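Local coordinates for pre-crRNA processing endonuclease (Streptococcus pyogenes serotype M1, PDB 3VZH), which probably processes CRISPR precursor RNA as the Cas5d endoribonuclease of a type I-C system of adaptive immunity, at residues A[48-52]-A[53-57]; A[105-108]-A[109-112]. All coordinates share one frame; numbering follows the deposited sequence.

Contact 1. Residues A[48-52]-A[53-57]; sequences AIYYK and PTFTN
Tyr-50 and Phe-55 meet where the chain leaves helix 39-49, makes a type I beta turn from Lys-52 to Phe-55 and enters strand 55-64. Phe-55 CZ lies over one face of the Tyr-50 ring, 3.5 Å from Tyr-50 CE2. Seen from Phe-55, Tyr-50 CZ lies at the ring edge, in plane. The planes are 58° apart, an oblique aromatic pair. Phe-55 CG stands between its own backbone N and carbonyl carbon (chi1 63°), which turns the ring back over the turn. There one face of the ring meets Lys-52 N, and Lys-52 CB lies 3.6 Å from Phe-55 CE1. The Tyr-50 hydroxyl bonds to His-121, which also meets the Phe-55 ring edge-to-face. Helix 118-130 thus covers this buried pair. With CG anti to N (chi1 176°), the exposed Tyr-51 ring lies beside Pro-53, CE2 3.9 Å from Pro-53 CD. One water joins Tyr-51 OH to Phe-55 O; a second donates to Phe-55 O and accepts from Lys-52 N. The hydrogen bond from Phe-55 N to Lys-52 O, 3.3 Å, closes the turn. Asp-47 in the helix is one partner of Asn-57 ND2. Asn-57 ND2 donates as well to Tyr-50 O at 3.2 Å, within its own amide plane and almost in line with the carbonyl bond.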
ATOM      1  N   ALA A  48       8.605  -3.956   0.777  1.00 21.07           N
ATOM      2  CA  ALA A  48       9.568  -4.479  -0.186  1.00 21.24           C
ATOM      3  C   ALA A  48      10.534  -3.357  -0.576  1.00 21.07           C
ATOM      4  O   ALA A  48      11.657  -3.636  -1.021  1.00 22.87           O
ATOM      5  CB  ALA A  48       8.837  -4.984  -1.438  1.00 21.26           C
ATOM      6  N   ILE A  49      10.095  -2.123  -0.487  1.00 21.91           N
ATOM      7  CA  ILE A  49      11.066  -1.051  -0.777  1.00 20.49           C
ATOM      8  C   ILE A  49      12.191  -0.997   0.271  1.00 20.90           C
ATOM      9  O   ILE A  49      13.402  -1.044  -0.077  1.00 22.06           O
ATOM     10  CB  ILE A  49      10.332   0.275  -0.870  1.00 20.47           C
ATOM     11  CG1 ILE A  49       9.325   0.151  -2.031  1.00 21.60           C
ATOM     12  CG2 ILE A  49      11.302   1.469  -0.994  1.00 21.58           C
ATOM     13  CD1 ILE A  49       8.577   1.469  -2.298  1.00 21.73           C
ATOM     14  N   TYR A  50      11.796  -0.924   1.534  1.00 21.18           N
ATOM     15  CA  TYR A  50      12.760  -0.964   2.643  1.00 22.15           C
ATOM     16  C   TYR A  50      12.034  -1.399   3.911  1.00 22.49           C
ATOM     17  O   TYR A  50      11.002  -0.793   4.288  1.00 24.11           O
ATOM     18  CB  TYR A  50      13.374   0.427   2.825  1.00 20.95           C
ATOM     19  CG  TYR A  50      14.354   0.582   3.975  1.00 22.40           C
ATOM     20  CD1 TYR A  50      15.282  -0.440   4.305  1.00 22.73           C
ATOM     21  CD2 TYR A  50      14.379   1.761   4.691  1.00 21.90           C
ATOM     22  CE1 TYR A  50      16.186  -0.250   5.363  1.00 24.92           C
ATOM     23  CE2 TYR A  50      15.251   1.936   5.762  1.00 22.31           C
ATOM     24  CZ  TYR A  50      16.159   0.927   6.063  1.00 24.78           C
ATOM     25  OH  TYR A  50      17.072   1.117   7.114  1.00 26.78           O
ATOM     26  N   TYR A  51      12.566  -2.447   4.526  1.00 23.24           N
ATOM     27  CA  TYR A  51      11.965  -3.053   5.723  1.00 21.68           C
ATOM     28  C   TYR A  51      13.053  -3.182   6.788  1.00 21.56           C
ATOM     29  O   TYR A  51      14.179  -3.654   6.477  1.00 22.80           O
ATOM     30  CB  TYR A  51      11.420  -4.478   5.444  1.00 23.06           C
ATOM     31  CG  TYR A  51      10.913  -5.030   6.744  1.00 22.77           C
ATOM     32  CD1 TYR A  51       9.680  -4.620   7.256  1.00 26.06           C
ATOM     33  CD2 TYR A  51      11.689  -5.879   7.518  1.00 25.12           C
ATOM     34  CE1 TYR A  51       9.254  -5.053   8.511  1.00 27.18           C
ATOM     35  CE2 TYR A  51      11.275  -6.302   8.767  1.00 26.16           C
ATOM     36  CZ  TYR A  51      10.015  -5.903   9.231  1.00 30.36           C
ATOM     37  OH  TYR A  51       9.496  -6.288  10.465  1.00 29.49           O
ATOM     38  N   LYS A  52      12.767  -2.742   8.010  1.00 21.59           N
ATOM     39  CA  LYS A  52      13.600  -3.118   9.190  1.00 24.26           C
ATOM     40  C   LYS A  52      12.660  -3.391  10.331  1.00 25.02           C
ATOM     41  O   LYS A  52      11.609  -2.740  10.414  1.00 26.21           O
ATOM     42  CB  LYS A  52      14.577  -1.975   9.560  1.00 25.30           C
ATOM     43  CG  LYS A  52      15.719  -1.749   8.608  1.00 27.51           C
ATOM     44  CD  LYS A  52      16.717  -2.839   8.591  1.00 28.74           C
ATOM     45  CE  LYS A  52      17.749  -2.581   9.671  1.00 34.18           C
ATOM     46  NZ  LYS A  52      18.720  -3.682   9.847  1.00 35.25           N
ATOM     47  N   PRO A  53      12.984  -4.349  11.213  1.00 25.29           N
ATOM     48  CA  PRO A  53      12.132  -4.608  12.356  1.00 24.88           C
ATOM     49  C   PRO A  53      12.143  -3.392  13.308  1.00 25.23           C
ATOM     50  O   PRO A  53      11.260  -3.243  14.155  1.00 24.67           O
ATOM     51  CB  PRO A  53      12.816  -5.815  13.014  1.00 24.79           C
ATOM     52  CG  PRO A  53      14.246  -5.760  12.537  1.00 26.01           C
ATOM     53  CD  PRO A  53      14.139  -5.249  11.141  1.00 24.69           C
ATOM     54  N   THR A  54      13.054  -2.462  13.078  1.00 24.11           N
ATOM     55  CA  THR A  54      13.166  -1.276  13.974  1.00 24.66           C
ATOM     56  C   THR A  54      11.974  -0.336  13.816  1.00 25.61           C
ATOM     57  O   THR A  54      11.582   0.325  14.782  1.00 25.09           O
ATOM     58  CB  THR A  54      14.412  -0.450  13.595  1.00 23.56           C
ATOM     59  OG1 THR A  54      15.557  -1.328  13.629  1.00 25.64           O
ATOM     60  CG2 THR A  54      14.704   0.593  14.673  1.00 23.35           C
ATOM     61  N   PHE A  55      11.435  -0.266  12.586  1.00 22.49           N
ATOM     62  CA  PHE A  55      10.289   0.597  12.358  1.00 22.40           C
ATOM     63  C   PHE A  55       9.152  -0.136  11.608  1.00 23.37           C
ATOM     64  O   PHE A  55       9.305  -1.323  11.154  1.00 24.58           O
ATOM     65  CB  PHE A  55      10.761   1.883  11.592  1.00 22.33           C
ATOM     66  CG  PHE A  55      11.330   1.605  10.183  1.00 23.34           C
ATOM     67  CD1 PHE A  55      12.750   1.484   9.989  1.00 23.89           C
ATOM     68  CD2 PHE A  55      10.478   1.489   9.050  1.00 22.94           C
ATOM     69  CE1 PHE A  55      13.281   1.239   8.702  1.00 21.76           C
ATOM     70  CE2 PHE A  55      10.994   1.229   7.771  1.00 22.75           C
ATOM     71  CZ  PHE A  55      12.402   1.105   7.605  1.00 21.67           C
ATOM     72  N   THR A  56       8.007   0.530  11.604  1.00 22.02           N
ATOM     73  CA  THR A  56       6.824   0.037  10.945  1.00 23.00           C
ATOM     74  C   THR A  56       6.416   1.082   9.895  1.00 22.93           C
ATOM     75  O   THR A  56       6.096   2.237  10.211  1.00 22.62           O
ATOM     76  CB  THR A  56       5.672  -0.023  11.947  1.00 25.86           C
ATOM     77  OG1 THR A  56       6.077  -0.912  12.989  1.00 25.52           O
ATOM     78  CG2 THR A  56       4.330  -0.525  11.215  1.00 25.40           C
ATOM     79  N   ASN A  57       6.290   0.622   8.640  1.00 21.09           N
ATOM     80  CA  ASN A  57       5.770   1.535   7.599  1.00 21.50           C
ATOM     81  C   ASN A  57       4.228   1.655   7.730  1.00 19.92           C
ATOM     82  O   ASN A  57       3.536   0.625   7.917  1.00 22.73           O
ATOM     83  CB  ASN A  57       6.096   0.908   6.235  1.00 21.08           C
ATOM     84  CG  ASN A  57       7.575   1.022   5.912  1.00 23.30           C
ATOM     85  OD1 ASN A  57       8.188   2.096   6.101  1.00 23.81           O
ATOM     86  ND2 ASN A  57       8.140  -0.035   5.376  1.00 23.79           N
TER
HETATM   87  O   HOH W   1       8.781  -3.886  11.662  1.00 29.17           O
HETATM   88  O   HOH W   2       9.941  -1.680   8.288  1.00 26.67           O
HETATM   89  O   HOH W   3      17.521  -3.822  13.067  1.00 53.24           O

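Contact 2. Residues A[105-108]-A[109-112]; sequences WNED and RKDL
The side chains of Glu-107 and Lys-110 cross at about a right angle on the protein surface. Lys-110 NZ forms a salt bridge with Glu-107 OE2 at 3.0 Å. The ammonium comes from above the carboxylate plane, 41° out of it. A bend at chi2 (-58°) folds the Glu-107 chain round so that its carboxylate can meet the lysine. Its other oxygen, OE1, pairs with Arg-116, so the carboxylate lies between two positive groups and probably stays ionised. The backbone here is a type I beta turn from Asn-106 to Arg-109, in the loop that leads from strand 95-105 to helix 118-130. Arg-109 N donates to Asn-106 O at 2.9 Å and closes it. An Asx turn overlaps its start: Asn-106 OD1 accepts from Asp-108 N, also at 2.9 Å, with the donor above the carbonyl plane. The other end of this amide, ND2, bonds to Pro-53 O and packs 3.4 Å from Arg-109 CG. The Asn-106 amide and the Arg-109 guanidinium are turned 68° apart. Arg-109 bends away at chi2 and chi3, which carries its guanidinium to Asp-111 in the 3-10 segment. The two flat groups meet side-on in a bidentate salt bridge. Arg-109 NE binds Asp-111 OD2 and Arg-109 NH1 binds Asp-111 OD1, each Asp-111 oxygen using its syn lone pair and lying close to the guanidinium plane. Leu-112 CD1 sits over one face of the guanidinium, 3.9 Å above its plane and offset toward the rim.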
ATOM      1  N   TRP A 105       8.467   4.164  15.033  1.00 24.44           N
ATOM      2  CA  TRP A 105       9.264   3.044  15.624  1.00 24.58           C
ATOM      3  C   TRP A 105       8.324   1.945  15.931  1.00 25.98           C
ATOM      4  O   TRP A 105       7.111   2.163  16.301  1.00 26.00           O
ATOM      5  CB  TRP A 105      10.068   3.530  16.896  1.00 26.48           C
ATOM      6  CG  TRP A 105      11.024   4.689  16.576  1.00 25.44           C
ATOM      7  CD1 TRP A 105      11.156   5.920  17.267  1.00 26.77           C
ATOM      8  CD2 TRP A 105      11.981   4.778  15.458  1.00 26.14           C
ATOM      9  NE1 TRP A 105      12.100   6.710  16.664  1.00 29.13           N
ATOM     10  CE2 TRP A 105      12.645   6.093  15.584  1.00 28.22           C
ATOM     11  CE3 TRP A 105      12.353   3.925  14.403  1.00 25.01           C
ATOM     12  CZ2 TRP A 105      13.623   6.514  14.671  1.00 28.46           C
ATOM     13  CZ3 TRP A 105      13.377   4.310  13.558  1.00 27.24           C
ATOM     14  CH2 TRP A 105      13.927   5.638  13.620  1.00 27.45           C
ATOM     15  N   ASN A 106       8.854   0.715  15.813  1.00 25.04           N
ATOM     16  CA  ASN A 106       8.083  -0.480  16.068  1.00 28.04           C
ATOM     17  C   ASN A 106       8.116  -0.777  17.590  1.00 27.78           C
ATOM     18  O   ASN A 106       9.125  -1.248  18.099  1.00 27.64           O
ATOM     19  CB  ASN A 106       8.665  -1.657  15.248  1.00 26.45           C
ATOM     20  CG  ASN A 106       7.953  -2.979  15.495  1.00 28.58           C
ATOM     21  OD1 ASN A 106       6.939  -3.024  16.195  1.00 30.50           O
ATOM     22  ND2 ASN A 106       8.455  -4.054  14.916  1.00 26.46           N
ATOM     23  N   GLU A 107       6.986  -0.539  18.297  1.00 31.36           N
ATOM     24  CA  GLU A 107       6.950  -0.714  19.755  1.00 32.96           C
ATOM     25  C   GLU A 107       6.832  -2.177  20.135  1.00 34.82           C
ATOM     26  O   GLU A 107       6.885  -2.559  21.338  1.00 37.16           O
ATOM     27  CB  GLU A 107       5.836   0.128  20.438  1.00 37.79           C
ATOM     28  CG  GLU A 107       6.135   1.611  20.388  1.00 41.12           C
ATOM     29  CD  GLU A 107       7.465   2.005  21.055  1.00 40.54           C
ATOM     30  OE1 GLU A 107       7.858   3.141  20.878  1.00 43.46           O
ATOM     31  OE2 GLU A 107       8.145   1.238  21.759  1.00 45.19           O
ATOM     32  N   ASP A 108       6.701  -3.029  19.131  1.00 35.12           N
ATOM     33  CA  ASP A 108       6.829  -4.476  19.394  1.00 37.56           C
ATOM     34  C   ASP A 108       8.288  -4.906  19.415  1.00 37.19           C
ATOM     35  O   ASP A 108       8.592  -6.075  19.688  1.00 41.01           O
ATOM     36  CB  ASP A 108       6.100  -5.284  18.338  1.00 42.12           C
ATOM     37  CG  ASP A 108       4.610  -5.102  18.388  1.00 45.31           C
ATOM     38  OD1 ASP A 108       4.118  -4.783  19.472  1.00 42.99           O
ATOM     39  OD2 ASP A 108       3.942  -5.281  17.343  1.00 52.99           O
ATOM     40  N   ARG A 109       9.193  -3.994  19.075  1.00 33.18           N
ATOM     41  CA  ARG A 109      10.643  -4.326  19.107  1.00 33.10           C
ATOM     42  C   ARG A 109      11.425  -3.284  19.852  1.00 36.13           C
ATOM     43  O   ARG A 109      12.245  -2.546  19.298  1.00 38.12           O
ATOM     44  CB  ARG A 109      11.195  -4.505  17.677  1.00 30.48           C
ATOM     45  CG  ARG A 109      10.573  -5.686  16.939  1.00 28.04           C
ATOM     46  CD  ARG A 109      11.027  -7.022  17.536  1.00 30.08           C
ATOM     47  NE  ARG A 109      12.493  -7.175  17.685  1.00 28.35           N
ATOM     48  CZ  ARG A 109      13.274  -7.689  16.734  1.00 27.85           C
ATOM     49  NH1 ARG A 109      14.582  -7.788  16.958  1.00 27.38           N
ATOM     50  NH2 ARG A 109      12.727  -8.100  15.552  1.00 26.89           N
ATOM     51  N   LYS A 110      11.156  -3.279  21.147  1.00 40.20           N
ATOM     52  CA  LYS A 110      11.861  -2.477  22.153  1.00 45.14           C
ATOM     53  C   LYS A 110      13.362  -2.796  22.232  1.00 40.34           C
ATOM     54  O   LYS A 110      14.181  -1.931  22.530  1.00 44.59           O
ATOM     55  CB  LYS A 110      11.216  -2.745  23.519  1.00 50.92           C
ATOM     56  CG  LYS A 110       9.703  -3.015  23.481  1.00 56.32           C
ATOM     57  CD  LYS A 110       8.979  -2.226  24.571  1.00 56.34           C
ATOM     58  CE  LYS A 110       7.646  -1.610  24.108  1.00 55.38           C
ATOM     59  NZ  LYS A 110       7.632  -0.138  24.399  1.00 55.53           N
ATOM     60  N   ASP A 111      13.726  -4.027  21.913  1.00 35.17           N
ATOM     61  CA  ASP A 111      15.135  -4.406  21.951  1.00 34.88           C
ATOM     62  C   ASP A 111      15.973  -3.657  20.908  1.00 36.13           C
ATOM     63  O   ASP A 111      17.209  -3.675  20.997  1.00 37.32           O
ATOM     64  CB  ASP A 111      15.243  -5.906  21.726  1.00 33.92           C
ATOM     65  CG  ASP A 111      14.612  -6.332  20.382  1.00 34.09           C
ATOM     66  OD1 ASP A 111      15.285  -7.026  19.624  1.00 33.64           O
ATOM     67  OD2 ASP A 111      13.472  -5.955  20.078  1.00 31.13           O
ATOM     68  N   LEU A 112      15.319  -3.032  19.904  1.00 31.47           N
ATOM     69  CA  LEU A 112      16.044  -2.348  18.866  1.00 31.12           C
ATOM     70  C   LEU A 112      16.109  -0.868  19.104  1.00 31.60           C
ATOM     71  O   LEU A 112      16.348  -0.105  18.214  1.00 28.38           O
ATOM     72  CB  LEU A 112      15.416  -2.615  17.493  1.00 30.70           C
ATOM     73  CG  LEU A 112      15.395  -4.053  17.066  1.00 31.56           C
ATOM     74  CD1 LEU A 112      14.717  -4.116  15.699  1.00 30.26           C
ATOM     75  CD2 LEU A 112      16.847  -4.550  17.056  1.00 31.85           C
TER

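Contact 1 comes first along the chain, at the junction of helix 39-49 and strand 55-64. Contact 2 begins at the end of strand 95-105, and the two centres are 12 Å apart. Strands 55-64 and 95-105 are antiparallel neighbours in the larger sheet, so both turns lie at the same end of this pair. They touch directly. Thr-54 O and Asn-106 N, 2.9 Å apart, probably form a hydrogen bond. Arg-109 NH2 packs on Pro-53 CB at 3.4 Å. Helix 118-130, which follows the loop after strand 95-105, packs on Tyr-50 and Asn-57. The two turns are thus joined at one end of neighbouring strands of the Cas5 sheet, with this helix over the contact 1 side.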